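Local coordinates for alcohol dehydrogenase (Aeropyrum pernix, PDB 1H2B), which probably catalyses the NAD-dependent oxidation of alcohols as a member of the zinc-containing alcohol dehydrogenase family, at residues L16-Y24 against I133-M141; H200-V208 against L321-E330. All coordinates share one frame; numbering follows the deposited sequence.

Interaction 1 of 2, residues L16-Y24 against I133-M141; sequences LKAARLHEY and IDGGFAEFM
R20 and D134 meet across this contact in a salt bridge, R20 NH2 to D134 OD1 at 2.9 Å. The carboxylate oxygen lies at the edge of the guanidinium, practically in its plane, whereas NH2 reaches it on the syn side, tilted from the carboxylate plane; the two planes are turned 57° apart. R20 bends at chi3 (86°), which swings its terminal group over to D134. A water accepts from R20 NH2 and donates to D134 OD2, closing a ring beside the direct bond. T76 steadies both partners: its hydroxyl pairs with R20 NE and its backbone N with D134 OD1.

Next to this ion pair the backbones dock. A19 N donates to F137 O at 2.8 Å, and E139 N makes a longer bond to K17 O at 3.3 Å. They flank a single beta bridge between A18 and A138, whose methyl carbons touch, CB to CB, at 3.8 Å. F137 is the centre of an inverse gamma turn; its side chain touches A19 only through CB, 3.8 Å from A19 CB, while its ring turns away to pack on A51, L77 and I339. Beside the start of strand 17-21, E139 holds its CG anti to the backbone N (chi1 -172°) and runs out extended, so that OE1 takes a hydrogen bond from a water that in turn accepts from K17 N.

Strand 17-21, central in a small antiparallel sheet between strands 29-32 and 75-76, is thus tied to the loop leading into strand 140-143, part of the GroES-like domain characteristic of zinc-containing alcohol dehydrogenases.

Interaction 2 of 2, residues H200-V208 against L321-E330; sequences HIAVQLLKV and LALQGKVRVE
Q204 grips the backbone of R328 with both ends of its amide: R328 N donates to Q204 OE1 in a nearly straight bond of 2.9 Å (170°), and Q204 NE2 donates to R328 O, also at 2.9 Å, from above that carbonyl's plane. The paired bonds fix the rotation of the buried amide. One turn earlier, H200 NE2 accepts from E330 N at 2.9 Å, the donor tilted 22° from the ring plane. H200 ND1 bonds G196 O, so both ring nitrogens are engaged, and I201 CG1 sits over one face of the imidazole, offset toward its rim. Helix 197-209 follows the glycine-rich turn of the Rossmann-type nucleotide-binding domain, and the chain packed along it leaves helix 312-323 through a Schellman motif at G325. Alongside these bonds V327 CG2 rests 3.9 Å from I201 CG2, and farther along the helix L205 CD2 comes within 3.6 Å of L321 CD1, the two side chains crossing at a slant. V208 and L321 reach toward each other tip to tip. Away from this buried seam the contact is looser: R328, an exposed residue, points its CB away from the helix, with NH2 making a long 3.5 Å salt bridge to E330 OE1, and the side chain of K326 leads away to pack on K207 of a second subunit.

Overall arrangement
Interaction 1 and interaction 2 lie on opposite sides of the chain's centre, their own centres 29 Å apart and their nearest atoms about 14 Å apart, so they do not touch. They also follow one another along the chain: 16-24 with 133-141 closes before 200-208 with 321-330 opens. Each lies near, without touching, a different part of the active site: interaction 1 the zinc, interaction 2 the dinucleotide. In interaction 1 the F137 side chain comes about 9 Å from a bound zinc and about 6 Å from the side chain of the zinc ligand H79. In interaction 2 the H200 side chain lies about 7 Å from the bound dinucleotide, and V329 about 4 Å, side chain to side chain, from the NAD-binding R354.

Interaction 1 of 2, residues L16-Y24 against I133-M141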
ATOM      1  N   LEU B  16      25.597  -7.362  40.331  1.00 46.54           N
ATOM      2  CA  LEU B  16      26.656  -8.039  39.532  1.00 41.11           C
ATOM      3  C   LEU B  16      26.479  -9.565  39.426  1.00 39.09           C
ATOM      4  O   LEU B  16      27.399 -10.262  39.012  1.00 41.53           O
ATOM      5  CB  LEU B  16      28.057  -7.681  40.044  1.00 42.21           C
ATOM      6  CG  LEU B  16      28.329  -6.346  40.778  1.00 52.25           C
ATOM      7  CD1 LEU B  16      29.738  -6.364  41.405  1.00 58.70           C
ATOM      8  CD2 LEU B  16      28.150  -5.095  39.894  1.00 52.13           C
ATOM      9  N   LYS B  17      25.307 -10.081  39.804  1.00 32.21           N
ATOM     10  CA  LYS B  17      24.912 -11.445  39.405  1.00 33.24           C
ATOM     11  C   LYS B  17      24.430 -11.435  37.956  1.00 28.88           C
ATOM     12  O   LYS B  17      23.747 -10.485  37.540  1.00 29.67           O
ATOM     13  CB  LYS B  17      23.792 -11.981  40.294  1.00 32.92           C
ATOM     14  CG  LYS B  17      24.276 -12.481  41.664  1.00 46.25           C
ATOM     15  CD  LYS B  17      25.321 -13.611  41.534  1.00 51.96           C
ATOM     16  CE  LYS B  17      25.787 -14.110  42.904  1.00 59.68           C
ATOM     17  NZ  LYS B  17      27.170 -14.667  42.855  1.00 57.69           N
ATOM     18  N   ALA B  18      24.766 -12.485  37.201  1.00 25.83           N
ATOM     19  CA  ALA B  18      24.257 -12.637  35.826  1.00 22.64           C
ATOM     20  C   ALA B  18      24.081 -14.115  35.433  1.00 25.61           C
ATOM     21  O   ALA B  18      24.798 -14.967  35.920  1.00 25.48           O
ATOM     22  CB  ALA B  18      25.206 -11.955  34.851  1.00 23.71           C
ATOM     23  N   ALA B  19      23.163 -14.404  34.508  1.00 21.23           N
ATOM     24  CA  ALA B  19      23.013 -15.767  33.965  1.00 22.83           C
ATOM     25  C   ALA B  19      23.686 -15.827  32.605  1.00 23.24           C
ATOM     26  O   ALA B  19      23.266 -15.134  31.649  1.00 23.78           O
ATOM     27  CB  ALA B  19      21.531 -16.132  33.864  1.00 23.27           C
ATOM     28  N   ARG B  20      24.764 -16.620  32.502  1.00 22.03           N
ATOM     29  CA  ARG B  20      25.622 -16.569  31.319  1.00 23.25           C
ATOM     30  C   ARG B  20      25.795 -17.883  30.625  1.00 26.26           C
ATOM     31  O   ARG B  20      25.887 -18.926  31.272  1.00 27.37           O
ATOM     32  CB  ARG B  20      26.989 -16.001  31.650  1.00 26.20           C
ATOM     33  CG  ARG B  20      26.903 -14.798  32.574  1.00 29.51           C
ATOM     34  CD  ARG B  20      28.211 -14.091  32.680  1.00 25.04           C
ATOM     35  NE  ARG B  20      28.396 -13.109  31.614  1.00 27.55           N
ATOM     36  CZ  ARG B  20      29.573 -12.655  31.218  1.00 32.61           C
ATOM     37  NH1 ARG B  20      30.713 -13.101  31.774  1.00 28.96           N
ATOM     38  NH2 ARG B  20      29.620 -11.753  30.269  1.00 28.73           N
ATOM     39  N   LEU B  21      25.819 -17.805  29.304  1.00 25.14           N
ATOM     40  CA  LEU B  21      26.069 -18.940  28.437  1.00 27.50           C
ATOM     41  C   LEU B  21      27.577 -19.083  28.270  1.00 28.03           C
ATOM     42  O   LEU B  21      28.207 -18.223  27.673  1.00 28.05           O
ATOM     43  CB  LEU B  21      25.411 -18.716  27.063  1.00 27.33           C
ATOM     44  CG  LEU B  21      25.328 -19.883  26.079  1.00 32.67           C
ATOM     45  CD1 LEU B  21      24.348 -19.501  24.994  1.00 25.31           C
ATOM     46  CD2 LEU B  21      26.668 -20.238  25.444  1.00 35.10           C
ATOM     47  N   HIS B  22      28.134 -20.177  28.802  1.00 31.66           N
ATOM     48  CA  HIS B  22      29.543 -20.543  28.586  1.00 33.94           C
ATOM     49  C   HIS B  22      29.701 -21.661  27.580  1.00 34.15           C
ATOM     50  O   HIS B  22      30.648 -21.669  26.813  1.00 36.25           O
ATOM     51  CB  HIS B  22      30.201 -21.013  29.882  1.00 34.40           C
ATOM     52  CG  HIS B  22      30.483 -19.919  30.857  1.00 38.17           C
ATOM     53  ND1 HIS B  22      31.754 -19.439  31.089  1.00 36.70           N
ATOM     54  CD2 HIS B  22      29.658 -19.215  31.669  1.00 43.88           C
ATOM     55  CE1 HIS B  22      31.702 -18.498  32.014  1.00 43.15           C
ATOM     56  NE2 HIS B  22      30.442 -18.338  32.379  1.00 39.98           N
ATOM     57  N   GLU B  23      28.773 -22.610  27.607  1.00 33.95           N
ATOM     58  CA  GLU B  23      28.806 -23.749  26.711  1.00 33.52           C
ATOM     59  C   GLU B  23      27.396 -24.081  26.265  1.00 30.65           C
ATOM     60  O   GLU B  23      26.471 -24.082  27.086  1.00 31.01           O
ATOM     61  CB  GLU B  23      29.380 -24.989  27.418  1.00 36.34           C
ATOM     62  CG  GLU B  23      30.553 -24.740  28.351  1.00 42.50           C
ATOM     63  CD  GLU B  23      30.764 -25.866  29.349  1.00 48.55           C
ATOM     64  OE1 GLU B  23      30.642 -25.621  30.573  1.00 45.60           O
ATOM     65  OE2 GLU B  23      31.063 -26.997  28.902  1.00 52.29           O
ATOM     66  N   TYR B  24      27.276 -24.424  24.990  1.00 31.22           N
ATOM     67  CA  TYR B  24      26.009 -24.866  24.405  1.00 31.86           C
ATOM     68  C   TYR B  24      25.573 -26.207  24.973  1.00 36.26           C
ATOM     69  O   TYR B  24      26.421 -27.026  25.362  1.00 34.93           O
ATOM     70  CB  TYR B  24      26.113 -24.903  22.887  1.00 31.86           C
ATOM     71  CG  TYR B  24      26.404 -23.539  22.308  1.00 31.53           C
ATOM     72  CD1 TYR B  24      27.611 -23.246  21.688  1.00 30.19           C
ATOM     73  CD2 TYR B  24      25.461 -22.505  22.419  1.00 27.31           C
ATOM     74  CE1 TYR B  24      27.873 -21.971  21.166  1.00 33.88           C
ATOM     75  CE2 TYR B  24      25.712 -21.262  21.919  1.00 25.60           C
ATOM     76  CZ  TYR B  24      26.899 -20.970  21.296  1.00 25.19           C
ATOM     77  OH  TYR B  24      27.125 -19.712  20.793  1.00 31.90           O
ATOM     78  N   ILE B 133      25.580 -10.257  22.523  1.00 25.95           N
ATOM     79  CA  ILE B 133      26.360  -9.530  23.544  1.00 24.32           C
ATOM     80  C   ILE B 133      25.584  -9.600  24.846  1.00 22.56           C
ATOM     81  O   ILE B 133      24.471 -10.108  24.849  1.00 19.05           O
ATOM     82  CB  ILE B 133      26.617  -8.035  23.125  1.00 22.19           C
ATOM     83  CG1 ILE B 133      25.308  -7.245  22.896  1.00 21.10           C
ATOM     84  CG2 ILE B 133      27.456  -7.951  21.851  1.00 29.27           C
ATOM     85  CD1 ILE B 133      25.499  -5.711  22.801  1.00 22.34           C
ATOM     86  N   ASP B 134      26.155  -9.107  25.948  1.00 20.04           N
ATOM     87  CA  ASP B 134      25.518  -9.251  27.245  1.00 19.66           C
ATOM     88  C   ASP B 134      24.113  -8.614  27.286  1.00 17.69           C
ATOM     89  O   ASP B 134      23.886  -7.483  26.792  1.00 21.63           O
ATOM     90  CB  ASP B 134      26.326  -8.574  28.323  1.00 20.45           C
ATOM     91  CG  ASP B 134      27.576  -9.339  28.692  1.00 25.61           C
ATOM     92  OD1 ASP B 134      27.599 -10.581  28.527  1.00 21.95           O
ATOM     93  OD2 ASP B 134      28.566  -8.733  29.183  1.00 23.54           O
ATOM     94  N   GLY B 135      23.210  -9.376  27.889  1.00 18.30           N
ATOM     95  CA  GLY B 135      21.805  -9.009  28.055  1.00 17.87           C
ATOM     96  C   GLY B 135      21.294  -8.770  29.463  1.00 18.74           C
ATOM     97  O   GLY B 135      22.030  -8.373  30.416  1.00 19.22           O
ATOM     98  N   GLY B 136      19.979  -8.980  29.625  1.00 17.78           N
ATOM     99  CA  GLY B 136      19.241  -8.514  30.794  1.00 16.97           C
ATOM    100  C   GLY B 136      19.048  -9.493  31.959  1.00 16.54           C
ATOM    101  O   GLY B 136      18.410  -9.157  32.955  1.00 18.09           O
ATOM    102  N   PHE B 137      19.564 -10.719  31.810  1.00 17.21           N
ATOM    103  CA  PHE B 137      19.480 -11.665  32.937  1.00 16.74           C
ATOM    104  C   PHE B 137      20.605 -11.334  33.921  1.00 19.89           C
ATOM    105  O   PHE B 137      21.556 -12.106  34.100  1.00 18.35           O
ATOM    106  CB  PHE B 137      19.611 -13.129  32.462  1.00 17.38           C
ATOM    107  CG  PHE B 137      18.472 -13.621  31.597  1.00 15.97           C
ATOM    108  CD1 PHE B 137      18.734 -14.583  30.628  1.00 18.79           C
ATOM    109  CD2 PHE B 137      17.156 -13.185  31.806  1.00 18.08           C
ATOM    110  CE1 PHE B 137      17.687 -15.094  29.815  1.00 23.55           C
ATOM    111  CE2 PHE B 137      16.108 -13.658  31.020  1.00 19.21           C
ATOM    112  CZ  PHE B 137      16.372 -14.613  30.027  1.00 17.92           C
ATOM    113  N   ALA B 138      20.514 -10.144  34.517  1.00 16.65           N
ATOM    114  CA  ALA B 138      21.586  -9.571  35.337  1.00 16.71           C
ATOM    115  C   ALA B 138      21.007  -8.405  36.109  1.00 17.40           C
ATOM    116  O   ALA B 138      19.902  -7.920  35.818  1.00 19.02           O
ATOM    117  CB  ALA B 138      22.746  -9.081  34.465  1.00 18.00           C
ATOM    118  N   GLU B 139      21.755  -7.912  37.083  1.00 18.31           N
ATOM    119  CA  GLU B 139      21.263  -6.772  37.846  1.00 18.90           C
ATOM    120  C   GLU B 139      21.248  -5.490  36.990  1.00 17.11           C
ATOM    121  O   GLU B 139      20.329  -4.651  37.135  1.00 18.03           O
ATOM    122  CB  GLU B 139      22.153  -6.581  39.095  1.00 22.30           C
ATOM    123  CG  GLU B 139      21.629  -5.541  40.074  1.00 27.78           C
ATOM    124  CD  GLU B 139      22.487  -5.336  41.327  1.00 41.27           C
ATOM    125  OE1 GLU B 139      23.580  -5.950  41.449  1.00 38.14           O
ATOM    126  OE2 GLU B 139      22.063  -4.531  42.198  1.00 38.47           O
ATOM    127  N   PHE B 140      22.242  -5.350  36.126  1.00 15.73           N
ATOM    128  CA  PHE B 140      22.383  -4.149  35.290  1.00 18.06           C
ATOM    129  C   PHE B 140      22.695  -4.541  33.878  1.00 16.57           C
ATOM    130  O   PHE B 140      23.313  -5.604  33.619  1.00 18.52           O
ATOM    131  CB  PHE B 140      23.521  -3.221  35.775  1.00 15.55           C
ATOM    132  CG  PHE B 140      23.318  -2.678  37.176  1.00 16.98           C
ATOM    133  CD1 PHE B 140      23.920  -3.305  38.277  1.00 22.43           C
ATOM    134  CD2 PHE B 140      22.525  -1.581  37.382  1.00 19.06           C
ATOM    135  CE1 PHE B 140      23.721  -2.827  39.555  1.00 26.79           C
ATOM    136  CE2 PHE B 140      22.322  -1.071  38.669  1.00 21.78           C
ATOM    137  CZ  PHE B 140      22.928  -1.697  39.756  1.00 23.13           C
ATOM    138  N   MET B 141      22.333  -3.664  32.948  1.00 17.53           N
ATOM    139  CA  MET B 141      22.626  -3.917  31.541  1.00 15.15           C
ATOM    140  C   MET B 141      22.837  -2.600  30.828  1.00 15.79           C
ATOM    141  O   MET B 141      22.102  -1.658  31.053  1.00 15.87           O
ATOM    142  CB  MET B 141      21.428  -4.649  30.877  1.00 16.39           C
ATOM    143  CG  MET B 141      21.776  -5.127  29.483  1.00 18.11           C
ATOM    144  SD  MET B 141      20.260  -5.699  28.575  1.00 18.17           S
ATOM    145  CE  MET B 141      19.888  -4.125  27.718  1.00 19.55           C
TER
HETATM  146  O   HOH W   1      23.629  -8.704  41.362  1.00 40.03           O
HETATM  147  O   HOH W   2      31.040  -9.543  29.357  1.00 44.51           O

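Interaction 2 of 2, residues H200-V208 against L321-E330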
ATOM      1  N   HIS B 200      -0.022 -15.745  22.465  1.00 14.80           N
ATOM      2  CA  HIS B 200      -1.151 -15.280  23.267  1.00 18.06           C
ATOM      3  C   HIS B 200      -1.308 -13.775  23.172  1.00 16.40           C
ATOM      4  O   HIS B 200      -2.426 -13.246  23.238  1.00 16.80           O
ATOM      5  CB  HIS B 200      -1.047 -15.794  24.707  1.00 18.17           C
ATOM      6  CG  HIS B 200      -0.292 -14.880  25.617  1.00 16.03           C
ATOM      7  ND1 HIS B 200       1.078 -14.852  25.655  1.00 16.44           N
ATOM      8  CD2 HIS B 200      -0.720 -13.991  26.558  1.00 17.21           C
ATOM      9  CE1 HIS B 200       1.475 -13.963  26.552  1.00 17.27           C
ATOM     10  NE2 HIS B 200       0.403 -13.438  27.128  1.00 17.07           N
ATOM     11  N   ILE B 201      -0.201 -13.064  22.907  1.00 15.46           N
ATOM     12  CA  ILE B 201      -0.293 -11.648  22.617  1.00 13.92           C
ATOM     13  C   ILE B 201      -0.899 -11.443  21.257  1.00 14.87           C
ATOM     14  O   ILE B 201      -1.779 -10.605  21.070  1.00 15.95           O
ATOM     15  CB  ILE B 201       1.105 -10.970  22.728  1.00 14.93           C
ATOM     16  CG1 ILE B 201       1.633 -11.188  24.163  1.00 18.44           C
ATOM     17  CG2 ILE B 201       0.984  -9.475  22.430  1.00 17.13           C
ATOM     18  CD1 ILE B 201       3.071 -10.653  24.392  1.00 16.82           C
ATOM     19  N   ALA B 202      -0.466 -12.250  20.279  1.00 14.92           N
ATOM     20  CA  ALA B 202      -1.012 -12.105  18.924  1.00 13.31           C
ATOM     21  C   ALA B 202      -2.531 -12.322  18.888  1.00 15.61           C
ATOM     22  O   ALA B 202      -3.217 -11.628  18.148  1.00 16.87           O
ATOM     23  CB  ALA B 202      -0.304 -13.045  17.947  1.00 14.77           C
ATOM     24  N   VAL B 203      -3.053 -13.250  19.696  1.00 15.92           N
ATOM     25  CA  VAL B 203      -4.519 -13.445  19.727  1.00 15.50           C
ATOM     26  C   VAL B 203      -5.203 -12.133  20.080  1.00 17.27           C
ATOM     27  O   VAL B 203      -6.149 -11.723  19.395  1.00 17.04           O
ATOM     28  CB  VAL B 203      -4.947 -14.537  20.761  1.00 16.42           C
ATOM     29  CG1 VAL B 203      -6.514 -14.541  20.968  1.00 16.22           C
ATOM     30  CG2 VAL B 203      -4.461 -15.918  20.326  1.00 17.38           C
ATOM     31  N   GLN B 204      -4.721 -11.469  21.134  1.00 17.51           N
ATOM     32  CA  GLN B 204      -5.294 -10.196  21.551  1.00 18.47           C
ATOM     33  C   GLN B 204      -5.147  -9.130  20.474  1.00 19.17           C
ATOM     34  O   GLN B 204      -6.065  -8.374  20.192  1.00 19.06           O
ATOM     35  CB  GLN B 204      -4.613  -9.680  22.822  1.00 18.92           C
ATOM     36  CG  GLN B 204      -4.736 -10.618  23.996  1.00 19.54           C
ATOM     37  CD  GLN B 204      -3.917 -10.130  25.165  1.00 17.64           C
ATOM     38  OE1 GLN B 204      -4.211  -9.048  25.728  1.00 20.53           O
ATOM     39  NE2 GLN B 204      -2.853 -10.859  25.500  1.00 19.70           N
ATOM     40  N   LEU B 205      -3.979  -9.062  19.868  1.00 16.53           N
ATOM     41  CA  LEU B 205      -3.770  -8.050  18.862  1.00 16.17           C
ATOM     42  C   LEU B 205      -4.611  -8.250  17.607  1.00 17.51           C
ATOM     43  O   LEU B 205      -5.025  -7.274  17.029  1.00 19.50           O
ATOM     44  CB  LEU B 205      -2.275  -7.984  18.497  1.00 15.68           C
ATOM     45  CG  LEU B 205      -1.374  -7.514  19.633  1.00 15.05           C
ATOM     46  CD1 LEU B 205       0.090  -7.609  19.190  1.00 14.88           C
ATOM     47  CD2 LEU B 205      -1.676  -6.064  19.969  1.00 17.58           C
ATOM     48  N   LEU B 206      -4.826  -9.498  17.195  1.00 17.32           N
ATOM     49  CA  LEU B 206      -5.678  -9.781  16.035  1.00 17.87           C
ATOM     50  C   LEU B 206      -7.101  -9.257  16.319  1.00 19.70           C
ATOM     51  O   LEU B 206      -7.754  -8.726  15.420  1.00 19.01           O
ATOM     52  CB  LEU B 206      -5.668 -11.252  15.667  1.00 16.38           C
ATOM     53  CG  LEU B 206      -4.355 -11.797  15.032  1.00 17.71           C
ATOM     54  CD1 LEU B 206      -4.289 -13.318  15.114  1.00 19.47           C
ATOM     55  CD2 LEU B 206      -4.333 -11.267  13.556  1.00 17.26           C
ATOM     56  N   LYS B 207      -7.553  -9.365  17.566  1.00 18.67           N
ATOM     57  CA  LYS B 207      -8.889  -8.822  17.877  1.00 19.48           C
ATOM     58  C   LYS B 207      -8.995  -7.296  17.920  1.00 21.29           C
ATOM     59  O   LYS B 207     -10.071  -6.733  17.649  1.00 23.78           O
ATOM     60  CB  LYS B 207      -9.380  -9.406  19.214  1.00 19.19           C
ATOM     61  CG  LYS B 207      -9.586 -10.920  19.209  1.00 20.77           C
ATOM     62  CD  LYS B 207     -10.637 -11.396  18.204  1.00 28.11           C
ATOM     63  CE  LYS B 207     -12.010 -10.818  18.525  1.00 33.92           C
ATOM     64  NZ  LYS B 207     -13.070 -11.502  17.742  1.00 44.56           N
ATOM     65  N   VAL B 208      -7.920  -6.641  18.338  1.00 20.54           N
ATOM     66  CA  VAL B 208      -7.818  -5.209  18.459  1.00 23.05           C
ATOM     67  C   VAL B 208      -7.574  -4.574  17.092  1.00 25.21           C
ATOM     68  O   VAL B 208      -8.096  -3.470  16.804  1.00 26.47           O
ATOM     69  CB  VAL B 208      -6.598  -4.841  19.408  1.00 23.68           C
ATOM     70  CG1 VAL B 208      -6.278  -3.360  19.326  1.00 30.01           C
ATOM     71  CG2 VAL B 208      -6.908  -5.276  20.818  1.00 30.67           C
ATOM     72  N   LEU B 321      -0.894   0.754  23.233  1.00 16.65           N
ATOM     73  CA  LEU B 321      -1.994  -0.182  23.401  1.00 17.32           C
ATOM     74  C   LEU B 321      -2.016  -0.794  24.811  1.00 16.40           C
ATOM     75  O   LEU B 321      -3.069  -0.970  25.413  1.00 18.52           O
ATOM     76  CB  LEU B 321      -1.844  -1.342  22.402  1.00 19.86           C
ATOM     77  CG  LEU B 321      -2.358  -1.183  21.001  1.00 22.67           C
ATOM     78  CD1 LEU B 321      -2.109  -2.505  20.256  1.00 18.72           C
ATOM     79  CD2 LEU B 321      -3.865  -0.809  20.987  1.00 19.29           C
ATOM     80  N   ALA B 322      -0.845  -1.141  25.336  1.00 16.35           N
ATOM     81  CA  ALA B 322      -0.755  -1.715  26.673  1.00 16.66           C
ATOM     82  C   ALA B 322      -1.183  -0.701  27.749  1.00 18.61           C
ATOM     83  O   ALA B 322      -1.963  -1.055  28.661  1.00 19.39           O
ATOM     84  CB  ALA B 322       0.659  -2.279  26.931  1.00 16.98           C
ATOM     85  N   LEU B 323      -0.740   0.537  27.585  1.00 18.46           N
ATOM     86  CA  LEU B 323      -1.080   1.584  28.570  1.00 17.72           C
ATOM     87  C   LEU B 323      -2.569   1.895  28.492  1.00 20.22           C
ATOM     88  O   LEU B 323      -3.177   2.295  29.511  1.00 21.32           O
ATOM     89  CB  LEU B 323      -0.223   2.819  28.371  1.00 19.28           C
ATOM     90  CG  LEU B 323       1.240   2.556  28.760  1.00 20.08           C
ATOM     91  CD1 LEU B 323       2.086   3.780  28.398  1.00 22.92           C
ATOM     92  CD2 LEU B 323       1.394   2.169  30.256  1.00 24.32           C
ATOM     93  N   GLN B 324      -3.174   1.705  27.315  1.00 16.76           N
ATOM     94  CA  GLN B 324      -4.632   1.835  27.145  1.00 18.53           C
ATOM     95  C   GLN B 324      -5.435   0.683  27.731  1.00 20.52           C
ATOM     96  O   GLN B 324      -6.680   0.738  27.757  1.00 22.69           O
ATOM     97  CB  GLN B 324      -4.998   1.995  25.649  1.00 16.68           C
ATOM     98  CG  GLN B 324      -4.565   3.305  25.065  1.00 18.08           C
ATOM     99  CD  GLN B 324      -4.779   3.379  23.571  1.00 17.29           C
ATOM    100  OE1 GLN B 324      -5.026   2.343  22.915  1.00 24.27           O
ATOM    101  NE2 GLN B 324      -4.679   4.550  23.030  1.00 20.08           N
ATOM    102  N   GLY B 325      -4.737  -0.387  28.139  1.00 19.07           N
ATOM    103  CA  GLY B 325      -5.381  -1.564  28.669  1.00 21.36           C
ATOM    104  C   GLY B 325      -5.936  -2.505  27.625  1.00 22.48           C
ATOM    105  O   GLY B 325      -6.771  -3.358  27.937  1.00 26.16           O
ATOM    106  N   LYS B 326      -5.478  -2.369  26.369  1.00 19.45           N
ATOM    107  CA  LYS B 326      -6.038  -3.131  25.251  1.00 19.93           C
ATOM    108  C   LYS B 326      -5.268  -4.419  24.959  1.00 22.38           C
ATOM    109  O   LYS B 326      -5.737  -5.281  24.236  1.00 27.60           O
ATOM    110  CB  LYS B 326      -6.166  -2.285  23.997  1.00 22.71           C
ATOM    111  CG  LYS B 326      -7.210  -1.187  24.185  1.00 24.31           C
ATOM    112  CD  LYS B 326      -7.312  -0.289  23.018  1.00 28.08           C
ATOM    113  CE  LYS B 326      -8.168   0.945  23.364  1.00 36.77           C
ATOM    114  NZ  LYS B 326      -8.399   1.837  22.180  1.00 44.11           N
ATOM    115  N   VAL B 327      -4.109  -4.543  25.558  1.00 20.66           N
ATOM    116  CA  VAL B 327      -3.340  -5.757  25.488  1.00 20.67           C
ATOM    117  C   VAL B 327      -2.711  -5.954  26.861  1.00 21.29           C
ATOM    118  O   VAL B 327      -2.244  -5.002  27.504  1.00 26.20           O
ATOM    119  CB  VAL B 327      -2.283  -5.719  24.328  1.00 22.17           C
ATOM    120  CG1 VAL B 327      -1.214  -4.684  24.590  1.00 23.32           C
ATOM    121  CG2 VAL B 327      -1.604  -7.081  24.152  1.00 24.12           C
ATOM    122  N   ARG B 328      -2.717  -7.191  27.324  1.00 20.02           N
ATOM    123  CA  ARG B 328      -2.110  -7.531  28.598  1.00 23.87           C
ATOM    124  C   ARG B 328      -1.458  -8.900  28.524  1.00 25.43           C
ATOM    125  O   ARG B 328      -2.053  -9.851  28.051  1.00 27.22           O
ATOM    126  CB  ARG B 328      -3.152  -7.525  29.711  1.00 26.57           C
ATOM    127  CG  ARG B 328      -2.503  -7.756  31.078  1.00 36.69           C
ATOM    128  CD  ARG B 328      -3.500  -7.894  32.244  1.00 49.08           C
ATOM    129  NE  ARG B 328      -3.844  -9.297  32.498  1.00 60.85           N
ATOM    130  CZ  ARG B 328      -2.998 -10.233  32.941  1.00 63.47           C
ATOM    131  NH1 ARG B 328      -1.724  -9.938  33.207  1.00 66.43           N
ATOM    132  NH2 ARG B 328      -3.436 -11.477  33.119  1.00 65.36           N
ATOM    133  N   VAL B 329      -0.227  -8.986  29.004  1.00 23.88           N
ATOM    134  CA  VAL B 329       0.539 -10.214  28.898  1.00 20.90           C
ATOM    135  C   VAL B 329       0.232 -11.081  30.100  1.00 21.35           C
ATOM    136  O   VAL B 329       0.136 -10.588  31.219  1.00 23.51           O
ATOM    137  CB  VAL B 329       2.073  -9.942  28.801  1.00 22.24           C
ATOM    138  CG1 VAL B 329       2.826 -11.197  28.421  1.00 23.02           C
ATOM    139  CG2 VAL B 329       2.357  -8.867  27.722  1.00 20.11           C
ATOM    140  N   GLU B 330       0.029 -12.360  29.836  1.00 18.45           N
ATOM    141  CA  GLU B 330      -0.062 -13.394  30.849  1.00 18.74           C
ATOM    142  C   GLU B 330       1.355 -13.750  31.315  1.00 21.87           C
ATOM    143  O   GLU B 330       2.156 -14.309  30.553  1.00 20.28           O
ATOM    144  CB  GLU B 330      -0.822 -14.598  30.258  1.00 19.50           C
ATOM    145  CG  GLU B 330      -0.941 -15.779  31.208  1.00 28.38           C
ATOM    146  CD  GLU B 330      -1.875 -15.515  32.376  1.00 35.08           C
ATOM    147  OE1 GLU B 330      -2.924 -14.839  32.177  1.00 35.61           O
ATOM    148  OE2 GLU B 330      -1.539 -15.975  33.494  1.00 40.70           O
TER